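Local coordinates for protein PspGI restriction endonuclease (Pyrococcus sp. GI-H, PDB 3BM3) that binds DNA and probably cuts it at a specific recognition sequence, as a type II restriction endonuclease of the PDDEXK clan in whose DNA complex bases are flipped, at residues 5-10 and 14-19; 54-59 and 105-110; 225-230 and 234-239. The protein carries 2 engineered substitutions. All coordinates share one frame; numbering follows the deposited sequence.

Contact 1. Residues 5-10 and 14-19. With nucleotides of chain B.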
loop_
_atom_site.group_PDB
_atom_site.type_symbol
_atom_site.label_atom_id
_atom_site.label_comp_id
_atom_site.label_asym_id
_atom_site.label_seq_id
_atom_site.Cartn_x
_atom_site.Cartn_y
_atom_site.Cartn_z
ATOM N N LEU C 5 -5.562 -2.536 -33.158
ATOM C CA LEU C 5 -6.641 -1.820 -32.496
ATOM C C LEU C 5 -7.133 -0.667 -33.333
ATOM O O LEU C 5 -6.358 -0.027 -34.024
ATOM C CB LEU C 5 -6.190 -1.250 -31.148
ATOM C CG LEU C 5 -5.734 -2.284 -30.125
ATOM C CD1 LEU C 5 -5.038 -1.579 -28.925
ATOM C CD2 LEU C 5 -6.917 -3.148 -29.711
ATOM N N VAL C 6 -8.425 -0.397 -33.226
ATOM C CA VAL C 6 -8.994 0.845 -33.685
ATOM C C VAL C 6 -8.913 1.750 -32.481
ATOM O O VAL C 6 -9.453 1.459 -31.400
ATOM C CB VAL C 6 -10.431 0.676 -34.176
ATOM C CG1 VAL C 6 -11.007 1.998 -34.627
ATOM C CG2 VAL C 6 -10.476 -0.377 -35.291
ATOM N N ILE C 7 -8.154 2.805 -32.644
ATOM C CA ILE C 7 -7.823 3.656 -31.531
ATOM C C ILE C 7 -8.564 4.955 -31.701
ATOM O O ILE C 7 -8.392 5.647 -32.706
ATOM C CB ILE C 7 -6.309 3.881 -31.434
ATOM C CG1 ILE C 7 -5.643 2.537 -31.097
ATOM C CG2 ILE C 7 -6.016 4.926 -30.359
ATOM C CD1 ILE C 7 -4.205 2.440 -31.432
ATOM N N ASP C 8 -9.400 5.277 -30.726
ATOM C CA ASP C 8 -10.128 6.522 -30.718
ATOM C C ASP C 8 -9.401 7.472 -29.802
ATOM O O ASP C 8 -9.478 7.357 -28.604
ATOM C CB ASP C 8 -11.558 6.270 -30.215
ATOM C CG ASP C 8 -12.368 7.548 -30.082
ATOM O OD1 ASP C 8 -11.801 8.646 -30.262
ATOM O OD2 ASP C 8 -13.565 7.434 -29.790
ATOM N N ILE C 9 -8.686 8.434 -30.383
ATOM C CA ILE C 9 -7.852 9.334 -29.590
ATOM C C ILE C 9 -8.647 10.362 -28.795
ATOM O O ILE C 9 -8.056 11.108 -28.037
ATOM C CB ILE C 9 -6.784 10.057 -30.438
ATOM C CG1 ILE C 9 -7.445 10.893 -31.545
ATOM C CG2 ILE C 9 -5.755 9.028 -30.960
ATOM C CD1 ILE C 9 -6.593 12.047 -32.000
ATOM N N THR C 10 -9.971 10.398 -28.952
ATOM C CA THR C 10 -10.803 11.269 -28.125
ATOM C C THR C 10 -11.135 10.615 -26.771
ATOM O O THR C 10 -11.745 11.241 -25.911
ATOM C CB THR C 10 -12.106 11.661 -28.830
ATOM O OG1 THR C 10 -12.963 10.529 -28.926
ATOM C CG2 THR C 10 -11.816 12.240 -30.249
ATOM N N THR C 14 -5.853 4.715 -22.258
ATOM C CA THR C 14 -5.943 3.355 -21.813
ATOM C C THR C 14 -7.304 2.749 -22.081
ATOM O O THR C 14 -7.472 1.516 -22.013
ATOM C CB THR C 14 -5.625 3.251 -20.305
ATOM O OG1 THR C 14 -6.552 4.078 -19.598
ATOM C CG2 THR C 14 -4.192 3.712 -19.995
ATOM N N GLN C 15 -8.291 3.595 -22.360
ATOM C CA GLN C 15 -9.634 3.085 -22.719
ATOM C C GLN C 15 -9.660 2.432 -24.091
ATOM O O GLN C 15 -10.651 1.779 -24.444
ATOM C CB GLN C 15 -10.681 4.162 -22.627
ATOM C CG GLN C 15 -10.897 4.615 -21.225
ATOM C CD GLN C 15 -11.820 5.809 -21.133
ATOM O OE1 GLN C 15 -11.984 6.580 -22.081
ATOM N NE2 GLN C 15 -12.377 6.002 -19.956
ATOM N N ASN C 16 -8.584 2.624 -24.849
ATOM C CA ASN C 16 -8.353 1.944 -26.114
ATOM C C ASN C 16 -7.655 0.597 -26.004
ATOM O O ASN C 16 -7.527 -0.129 -27.003
ATOM C CB ASN C 16 -7.522 2.831 -27.021
ATOM C CG ASN C 16 -8.325 3.993 -27.551
ATOM O OD1 ASN C 16 -9.233 3.794 -28.339
ATOM N ND2 ASN C 16 -8.062 5.181 -27.048
ATOM N N ILE C 17 -7.200 0.264 -24.807
ATOM C CA ILE C 17 -6.532 -0.995 -24.571
ATOM C C ILE C 17 -7.558 -2.006 -24.083
ATOM O O ILE C 17 -8.241 -1.769 -23.088
ATOM C CB ILE C 17 -5.386 -0.905 -23.528
ATOM C CG1 ILE C 17 -4.336 0.139 -23.953
ATOM C CG2 ILE C 17 -4.793 -2.288 -23.354
ATOM C CD1 ILE C 17 -3.271 0.374 -22.974
ATOM N N PRO C 18 -7.670 -3.143 -24.772
ATOM C CA PRO C 18 -8.629 -4.147 -24.365
ATOM C C PRO C 18 -8.518 -4.507 -22.885
ATOM O O PRO C 18 -7.423 -4.445 -22.320
ATOM C CB PRO C 18 -8.246 -5.336 -25.236
ATOM C CG PRO C 18 -7.773 -4.698 -26.494
ATOM C CD PRO C 18 -6.991 -3.519 -26.022
ATOM N N PRO C 19 -9.649 -4.813 -22.252
ATOM C CA PRO C 19 -9.570 -5.079 -20.809
ATOM C C PRO C 19 -8.772 -6.326 -20.473
ATOM O O PRO C 19 -8.589 -7.212 -21.301
ATOM C CB PRO C 19 -11.016 -5.249 -20.392
ATOM C CG PRO C 19 -11.767 -5.489 -21.636
ATOM C CD PRO C 19 -11.026 -4.879 -22.753
ATOM P P DT B 11 -7.230 1.295 -17.676
ATOM O OP1 DT B 11 -6.453 0.395 -18.544
ATOM O OP2 DT B 11 -8.179 2.266 -18.271
ATOM O "O5'" DT B 11 -8.022 0.410 -16.615
ATOM C "C5'" DT B 11 -7.355 -0.627 -15.906
ATOM C "C4'" DT B 11 -8.180 -1.038 -14.710
ATOM O "O4'" DT B 11 -8.281 0.055 -13.785
ATOM C "C3'" DT B 11 -9.629 -1.376 -15.039
ATOM O "O3'" DT B 11 -9.704 -2.738 -15.474
ATOM C "C2'" DT B 11 -10.353 -1.099 -13.729
ATOM C "C1'" DT B 11 -9.376 -0.230 -12.930
ATOM N N1 DT B 11 -9.906 1.047 -12.429
ATOM C C2 DT B 11 -9.995 1.191 -11.067
ATOM O O2 DT B 11 -9.695 0.300 -10.287
ATOM N N3 DT B 11 -10.450 2.412 -10.648
ATOM C C4 DT B 11 -10.830 3.477 -11.437
ATOM O O4 DT B 11 -11.206 4.523 -10.913
ATOM C C5 DT B 11 -10.737 3.248 -12.864
ATOM C C7 DT B 11 -11.150 4.339 -13.800
ATOM C C6 DT B 11 -10.285 2.060 -13.283
ATOM P P DA B 10 -5.967 7.782 -16.008
ATOM O OP1 DA B 10 -5.504 8.039 -17.401
ATOM O OP2 DA B 10 -7.212 8.404 -15.524
ATOM O "O5'" DA B 10 -6.062 6.205 -15.868
ATOM C "C5'" DA B 10 -4.910 5.417 -16.112
ATOM C "C4'" DA B 10 -5.169 3.976 -15.756
ATOM O "O4'" DA B 10 -5.312 3.840 -14.327
ATOM C "C3'" DA B 10 -6.438 3.397 -16.365
ATOM O "O3'" DA B 10 -6.174 2.066 -16.766
ATOM C "C2'" DA B 10 -7.443 3.451 -15.225
ATOM C "C1'" DA B 10 -6.565 3.249 -14.000
ATOM N N9 DA B 10 -7.049 3.932 -12.808
ATOM C C8 DA B 10 -7.528 5.215 -12.725
ATOM N N7 DA B 10 -7.854 5.582 -11.513
ATOM C C5 DA B 10 -7.579 4.459 -10.744
ATOM C C6 DA B 10 -7.699 4.212 -9.377
ATOM N N6 DA B 10 -8.129 5.128 -8.508
ATOM N N1 DA B 10 -7.353 2.986 -8.926
ATOM C C2 DA B 10 -6.900 2.083 -9.809
ATOM N N3 DA B 10 -6.727 2.204 -11.127
ATOM C C4 DA B 10 -7.093 3.432 -11.531
HETATM O O HOH W 1 -9.071 -0.229 -29.182
#
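The side-chain amide of N16 joins the two parts of this loop by pairing with both polar backbone atoms of D8, a residue that itself opens an Asx turn. D8 N donates to N16 OD1 at 2.8 Å with an N-H...O angle of 159°, and N16 ND2 gives a bond of 3.0 Å back to D8 O. Two bonds of opposite sense fix both the rotation of the amide and the identity of its ends. D8 N stands 41° above the carbonyl plane of N16, whereas D8 O lies close to that amide's plane. The torsion of N16 (chi1 -73°) sets CG anti to the carbonyl carbon, sending the amide from the 3-10 turn toward the extended chain. There I7 crosses it at about a right angle, its CG2 lying 3.8 Å from N16 CG.

Two residues before D8, at V6, a water donates to both V6 O and N16 O, at 2.7 Å from the latter, a second polar link. Beside it, L5 and P18 meet tip to tip, with L5 CD2 3.7 Å from P18 CG; both side chains also rest on Y70 of helix 52-80. T10 N closes the Asx turn on D8 OD1, and T10 OG1 donates to the same oxygen at 2.6 Å, from the same face of the carboxylate plane.

In the outer shell, the guanidinium of R99 donates hydrogen bonds to the carbonyls of I17 and P18, and P19 occupies the N-cap of helix 20-31. T14 packs on F92 and A95 of helix 85-115, and its hydroxyl is directed at the bound DNA: T14 OG1 donates to the phosphate oxygen OP2 of DT11 of chain B at 2.8 Å.

Contact 2. Residues 54-59 and 105-110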
loop_
_atom_site.group_PDB
_atom_site.type_symbol
_atom_site.label_atom_id
_atom_site.label_comp_id
_atom_site.label_asym_id
_atom_site.label_seq_id
_atom_site.Cartn_x
_atom_site.Cartn_y
_atom_site.Cartn_z
ATOM N N ARG C 54 3.745 -22.090 -12.045
ATOM C CA ARG C 54 4.326 -21.946 -13.370
ATOM C C ARG C 54 3.316 -21.506 -14.416
ATOM O O ARG C 54 3.633 -20.701 -15.264
ATOM C CB ARG C 54 5.026 -23.221 -13.799
ATOM C CG ARG C 54 6.251 -23.448 -12.996
ATOM C CD ARG C 54 6.931 -24.700 -13.436
ATOM N NE ARG C 54 8.252 -24.822 -12.817
ATOM C CZ ARG C 54 8.699 -25.881 -12.138
ATOM N NH1 ARG C 54 7.942 -26.960 -11.956
ATOM N NH2 ARG C 54 9.929 -25.866 -11.633
ATOM N N ILE C 55 2.107 -22.045 -14.368
ATOM C CA ILE C 55 1.081 -21.652 -15.303
ATOM C C ILE C 55 0.728 -20.213 -15.058
ATOM O O ILE C 55 0.576 -19.414 -16.004
ATOM C CB ILE C 55 -0.166 -22.514 -15.150
ATOM C CG1 ILE C 55 0.142 -23.932 -15.641
ATOM C CG2 ILE C 55 -1.323 -21.952 -15.969
ATOM C CD1 ILE C 55 -1.003 -24.911 -15.478
ATOM N N ALA C 56 0.588 -19.861 -13.790
ATOM C CA ALA C 56 0.244 -18.479 -13.426
ATOM C C ALA C 56 1.283 -17.497 -13.908
ATOM O O ALA C 56 0.945 -16.481 -14.515
ATOM C CB ALA C 56 0.061 -18.314 -11.917
ATOM N N LYS C 57 2.548 -17.842 -13.710
ATOM C CA LYS C 57 3.638 -16.965 -14.093
ATOM C C LYS C 57 3.705 -16.840 -15.616
ATOM O O LYS C 57 3.890 -15.744 -16.140
ATOM C CB LYS C 57 4.956 -17.478 -13.531
ATOM C CG LYS C 57 6.143 -16.546 -13.722
ATOM C CD LYS C 57 7.253 -16.864 -12.721
ATOM C CE LYS C 57 8.549 -16.083 -12.961
ATOM N NZ LYS C 57 8.736 -14.936 -12.001
HETATM N N MSE C 58 3.569 -17.969 -16.305
HETATM C CA MSE C 58 3.623 -17.995 -17.766
HETATM C C MSE C 58 2.472 -17.190 -18.358
HETATM O O MSE C 58 2.671 -16.413 -19.293
HETATM C CB MSE C 58 3.629 -19.447 -18.283
HETATM C CG MSE C 58 2.496 -19.794 -19.217
HETATM SE SE MSE C 58 2.957 -21.289 -20.344
HETATM C CE MSE C 58 4.493 -20.510 -21.270
ATOM N N LEU C 59 1.275 -17.381 -17.805
ATOM C CA LEU C 59 0.086 -16.708 -18.270
ATOM C C LEU C 59 0.182 -15.207 -17.987
ATOM O O LEU C 59 -0.167 -14.366 -18.840
ATOM C CB LEU C 59 -1.169 -17.308 -17.597
ATOM C CG LEU C 59 -2.520 -16.779 -18.081
ATOM C CD1 LEU C 59 -2.627 -16.740 -19.606
ATOM C CD2 LEU C 59 -3.647 -17.624 -17.484
ATOM N N GLU C 105 -5.266 -11.737 -10.289
ATOM C CA GLU C 105 -6.503 -12.158 -9.687
ATOM C C GLU C 105 -7.303 -12.980 -10.674
ATOM O O GLU C 105 -7.848 -14.026 -10.332
ATOM C CB GLU C 105 -7.266 -10.944 -9.169
ATOM C CG GLU C 105 -6.439 -10.315 -8.025
ATOM C CD GLU C 105 -6.986 -9.064 -7.340
ATOM O OE1 GLU C 105 -8.209 -8.998 -7.074
ATOM O OE2 GLU C 105 -6.141 -8.196 -6.973
ATOM N N ILE C 106 -7.326 -12.561 -11.939
ATOM C CA ILE C 106 -8.014 -13.370 -12.950
ATOM C C ILE C 106 -7.399 -14.752 -13.141
ATOM O O ILE C 106 -8.098 -15.762 -13.187
ATOM C CB ILE C 106 -8.086 -12.654 -14.288
ATOM C CG1 ILE C 106 -8.965 -11.405 -14.128
ATOM C CG2 ILE C 106 -8.608 -13.616 -15.358
ATOM C CD1 ILE C 106 -8.904 -10.413 -15.280
ATOM N N ILE C 107 -6.082 -14.771 -13.247
ATOM C CA ILE C 107 -5.339 -16.002 -13.363
ATOM C C ILE C 107 -5.665 -16.925 -12.194
ATOM O O ILE C 107 -5.944 -18.103 -12.384
ATOM C CB ILE C 107 -3.856 -15.659 -13.452
ATOM C CG1 ILE C 107 -3.612 -14.975 -14.814
ATOM C CG2 ILE C 107 -3.023 -16.907 -13.286
ATOM C CD1 ILE C 107 -2.190 -14.393 -14.940
ATOM N N PHE C 108 -5.693 -16.369 -10.988
ATOM C CA PHE C 108 -6.031 -17.124 -9.805
ATOM C C PHE C 108 -7.407 -17.771 -9.976
ATOM O O PHE C 108 -7.566 -18.963 -9.663
ATOM C CB PHE C 108 -5.982 -16.227 -8.569
ATOM C CG PHE C 108 -5.959 -16.987 -7.281
ATOM C CD1 PHE C 108 -4.767 -17.505 -6.804
ATOM C CD2 PHE C 108 -7.126 -17.185 -6.534
ATOM C CE1 PHE C 108 -4.744 -18.218 -5.611
ATOM C CE2 PHE C 108 -7.085 -17.880 -5.338
ATOM C CZ PHE C 108 -5.890 -18.377 -4.894
ATOM N N THR C 109 -8.392 -17.023 -10.485
ATOM C CA THR C 109 -9.733 -17.578 -10.690
ATOM C C THR C 109 -9.745 -18.725 -11.688
ATOM O O THR C 109 -10.504 -19.660 -11.554
ATOM C CB THR C 109 -10.788 -16.515 -11.094
ATOM O OG1 THR C 109 -10.556 -16.061 -12.426
ATOM C CG2 THR C 109 -10.698 -15.342 -10.185
ATOM N N LYS C 110 -8.920 -18.620 -12.712
ATOM C CA LYS C 110 -8.845 -19.667 -13.713
ATOM C C LYS C 110 -8.404 -20.961 -13.069
ATOM O O LYS C 110 -8.899 -22.053 -13.419
ATOM C CB LYS C 110 -7.870 -19.244 -14.804
ATOM C CG LYS C 110 -8.306 -18.022 -15.563
ATOM C CD LYS C 110 -9.742 -18.157 -16.111
ATOM C CE LYS C 110 -10.127 -17.000 -17.007
ATOM N NZ LYS C 110 -11.624 -16.950 -17.244
#
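A56 and I107 bring their CA atoms to 6.1 Å, the nearest backbone approach between helical segments 54-59 and 105-110, and the small side chain of A56 leaves room for it. I107 is the projecting residue, and its two branches divide the work. CG2, placed anti to the backbone N, comes down onto A56, 3.6 Å from A56 CA and 3.7 Å from A56 CB. The other branch, with CG1 anti to the carbonyl carbon (chi1 -69°), runs alongside L59, the two side chains pointing opposite ways as they overlap. Here I107 CG1 lies 3.8 Å from L59 CD2, and I107 CD1 continues to 3.8 Å from A56 O. An alanine in place of I107 removes both branches, which would probably open a gap above A56 and leave the flank of L59 without its partner.

The surroundings extend this apolar patch. I24 and A27 of helix 20-31 pack on I107 and L59 respectively, and F192 touches A56, so a third helix and a loop join the pair. F108 points away and meets the rings of F139 and F250. Charges stay with partners elsewhere: K57 pairs with E194 and K110 with E25, while E105 bonds H121 and packs on a DNA sugar.

All three touching residues are buried, and no hydrogen bond or salt bridge crosses between the segments. The two long helices 52-80 and 85-115 are therefore held together here by shape fit and exclusion of water rather than by directional bonds.

Contact 3. Residues 225-230 and 234-239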
loop_
_atom_site.group_PDB
_atom_site.type_symbol
_atom_site.label_atom_id
_atom_site.label_comp_id
_atom_site.label_asym_id
_atom_site.label_seq_id
_atom_site.Cartn_x
_atom_site.Cartn_y
_atom_site.Cartn_z
ATOM N N GLU C 225 16.217 -18.835 4.676
ATOM C CA GLU C 225 16.428 -17.683 5.541
ATOM C C GLU C 225 15.888 -17.941 6.935
ATOM O O GLU C 225 16.547 -17.648 7.931
ATOM C CB GLU C 225 15.774 -16.436 4.983
ATOM C CG GLU C 225 16.455 -15.844 3.816
ATOM C CD GLU C 225 15.802 -14.547 3.399
ATOM O OE1 GLU C 225 15.400 -13.770 4.293
ATOM O OE2 GLU C 225 15.711 -14.299 2.186
ATOM N N ILE C 226 14.680 -18.482 7.005
ATOM C CA ILE C 226 14.076 -18.821 8.275
ATOM C C ILE C 226 14.970 -19.806 9.048
ATOM O O ILE C 226 15.259 -19.615 10.232
ATOM C CB ILE C 226 12.644 -19.356 8.048
ATOM C CG1 ILE C 226 11.754 -18.192 7.585
ATOM C CG2 ILE C 226 12.098 -20.017 9.304
ATOM C CD1 ILE C 226 10.307 -18.574 7.186
ATOM N N LYS C 227 15.434 -20.830 8.348
ATOM C CA LYS C 227 16.266 -21.875 8.966
ATOM C C LYS C 227 17.601 -21.334 9.457
ATOM O O LYS C 227 18.208 -21.914 10.361
ATOM C CB LYS C 227 16.481 -23.022 7.982
ATOM C CG LYS C 227 15.234 -23.884 7.787
ATOM C CD LYS C 227 15.555 -25.106 6.949
ATOM C CE LYS C 227 14.348 -25.998 6.664
ATOM N NZ LYS C 227 14.700 -27.069 5.624
ATOM N N ARG C 228 18.056 -20.234 8.861
ATOM C CA ARG C 228 19.333 -19.616 9.205
ATOM C C ARG C 228 19.228 -18.657 10.379
ATOM O O ARG C 228 20.239 -18.096 10.818
ATOM C CB ARG C 228 19.935 -18.904 7.990
ATOM C CG ARG C 228 20.404 -19.875 6.905
ATOM C CD ARG C 228 20.900 -19.148 5.670
ATOM N NE ARG C 228 22.290 -18.700 5.804
ATOM C CZ ARG C 228 23.372 -19.360 5.375
ATOM N NH1 ARG C 228 23.278 -20.554 4.773
ATOM N NH2 ARG C 228 24.579 -18.816 5.555
ATOM N N ILE C 229 18.017 -18.441 10.890
ATOM C CA ILE C 229 17.885 -17.732 12.152
ATOM C C ILE C 229 18.380 -18.728 13.215
ATOM O O ILE C 229 17.845 -19.832 13.341
ATOM C CB ILE C 229 16.450 -17.260 12.421
ATOM C CG1 ILE C 229 16.029 -16.241 11.360
ATOM C CG2 ILE C 229 16.369 -16.661 13.821
ATOM C CD1 ILE C 229 14.523 -15.904 11.349
ATOM N N SER C 230 19.452 -18.388 13.908
ATOM C CA SER C 230 20.101 -19.375 14.795
ATOM C C SER C 230 19.749 -19.177 16.250
ATOM O O SER C 230 20.113 -19.988 17.092
ATOM C CB SER C 230 21.621 -19.345 14.620
ATOM O OG SER C 230 21.940 -19.573 13.258
ATOM N N PHE C 234 13.797 -18.813 18.587
ATOM C CA PHE C 234 12.959 -18.732 17.402
ATOM C C PHE C 234 12.513 -20.130 17.037
ATOM O O PHE C 234 13.347 -20.999 16.751
ATOM C CB PHE C 234 13.736 -18.128 16.259
ATOM C CG PHE C 234 12.977 -18.094 14.980
ATOM C CD1 PHE C 234 11.748 -17.474 14.912
ATOM C CD2 PHE C 234 13.490 -18.683 13.834
ATOM C CE1 PHE C 234 11.053 -17.431 13.743
ATOM C CE2 PHE C 234 12.767 -18.641 12.640
ATOM C CZ PHE C 234 11.556 -17.995 12.608
ATOM N N ASN C 235 11.197 -20.335 17.077
ATOM C CA ASN C 235 10.585 -21.620 16.768
ATOM C C ASN C 235 10.231 -21.634 15.278
ATOM O O ASN C 235 9.142 -21.260 14.887
ATOM C CB ASN C 235 9.320 -21.808 17.610
ATOM C CG ASN C 235 8.624 -23.150 17.345
ATOM O OD1 ASN C 235 9.108 -23.973 16.570
ATOM N ND2 ASN C 235 7.486 -23.369 18.004
ATOM N N GLU C 236 11.186 -22.032 14.447
ATOM C CA GLU C 236 10.998 -22.008 12.990
ATOM C C GLU C 236 9.824 -22.876 12.540
ATOM O O GLU C 236 9.090 -22.502 11.615
ATOM C CB GLU C 236 12.283 -22.446 12.262
ATOM C CG GLU C 236 12.717 -23.882 12.552
ATOM C CD GLU C 236 14.151 -24.195 12.123
ATOM O OE1 GLU C 236 15.097 -23.564 12.653
ATOM O OE2 GLU C 236 14.332 -25.099 11.281
ATOM N N ASP C 237 9.640 -24.026 13.188
ATOM C CA ASP C 237 8.612 -24.977 12.760
ATOM C C ASP C 237 7.216 -24.380 12.768
ATOM O O ASP C 237 6.424 -24.631 11.849
ATOM C CB ASP C 237 8.642 -26.241 13.619
ATOM C CG ASP C 237 9.654 -27.249 13.120
ATOM O OD1 ASP C 237 9.584 -27.581 11.921
ATOM O OD2 ASP C 237 10.504 -27.721 13.916
ATOM N N LYS C 238 6.941 -23.585 13.793
ATOM C CA LYS C 238 5.672 -22.898 13.942
ATOM C C LYS C 238 5.332 -22.089 12.686
ATOM O O LYS C 238 4.179 -22.041 12.246
ATOM C CB LYS C 238 5.733 -22.022 15.211
ATOM C CG LYS C 238 4.844 -20.778 15.235
ATOM C CD LYS C 238 4.812 -20.154 16.634
ATOM C CE LYS C 238 6.195 -19.731 17.118
ATOM N NZ LYS C 238 6.209 -18.820 18.316
ATOM N N TYR C 239 6.345 -21.472 12.095
ATOM C CA TYR C 239 6.152 -20.616 10.953
ATOM C C TYR C 239 6.216 -21.360 9.639
ATOM O O TYR C 239 5.400 -21.129 8.739
ATOM C CB TYR C 239 7.217 -19.538 10.962
ATOM C CG TYR C 239 7.073 -18.666 12.159
ATOM C CD1 TYR C 239 6.077 -17.686 12.216
ATOM C CD2 TYR C 239 7.907 -18.819 13.256
ATOM C CE1 TYR C 239 5.916 -16.919 13.305
ATOM C CE2 TYR C 239 7.771 -18.010 14.359
ATOM C CZ TYR C 239 6.765 -17.062 14.377
ATOM O OH TYR C 239 6.649 -16.253 15.479
#
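I229 and F234 form the tight part of this contact. I229 CD1 sits over one face of the F234 ring, 4.0 Å from the ring centroid and 29° off the normal, a CH-pi contact; I229 CG2 reaches F234 CD2 at 3.5 Å, so both branches lie against the ring. With CG anti to the backbone N (chi1 176°), F234 lays its ring against I229 and I226. I226 bounds the ring elsewhere: I226 O lies near the ring plane, 3.6 Å from F234 CE2, and I226 CG2 touches the same carbon at 3.7 Å.

The other side is looser. I226 CG2 only brushes E236 CB at 3.8 Å. E236 is deposited in two conformers; in the one given here K227 CG, on an exposed side chain, is 3.8 Å from E236 OE2, so any pairing of their charges is unsettled.

Helix 198-206 backs the apolar cluster through I198, which touches I226 and I229, while Y130 of the second subunit meets F234 and I229. The arrangement is a plain helix-loop-helix connection: the end of helix 216-227 and the start of helix 236-240 are joined by a short loop closed over an aromatic side chain at the subunit interface.

Along the chain the three contacts follow in series, without overlap. Contacts 1 and 2 have centres about 25 Å apart and belong to one helical region: 54-59 and 105-110 lie on helices 52-80 and 85-115, the same helices against which the loop of contact 1 packs. Helix 20-31, entered just after contact 1, also packs on contact 2. Contact 3 stands apart, its centre about 30 Å from that of contact 2 and about 50 Å from that of contact 1, on the opposite side of the chain's centre from the latter. It follows strand 211-214 and precedes edge strand 243-245 of the mixed sheet. Contacts 1 and 2 both lie at the DNA, through T14 and E105, whereas contact 3 meets the second subunit.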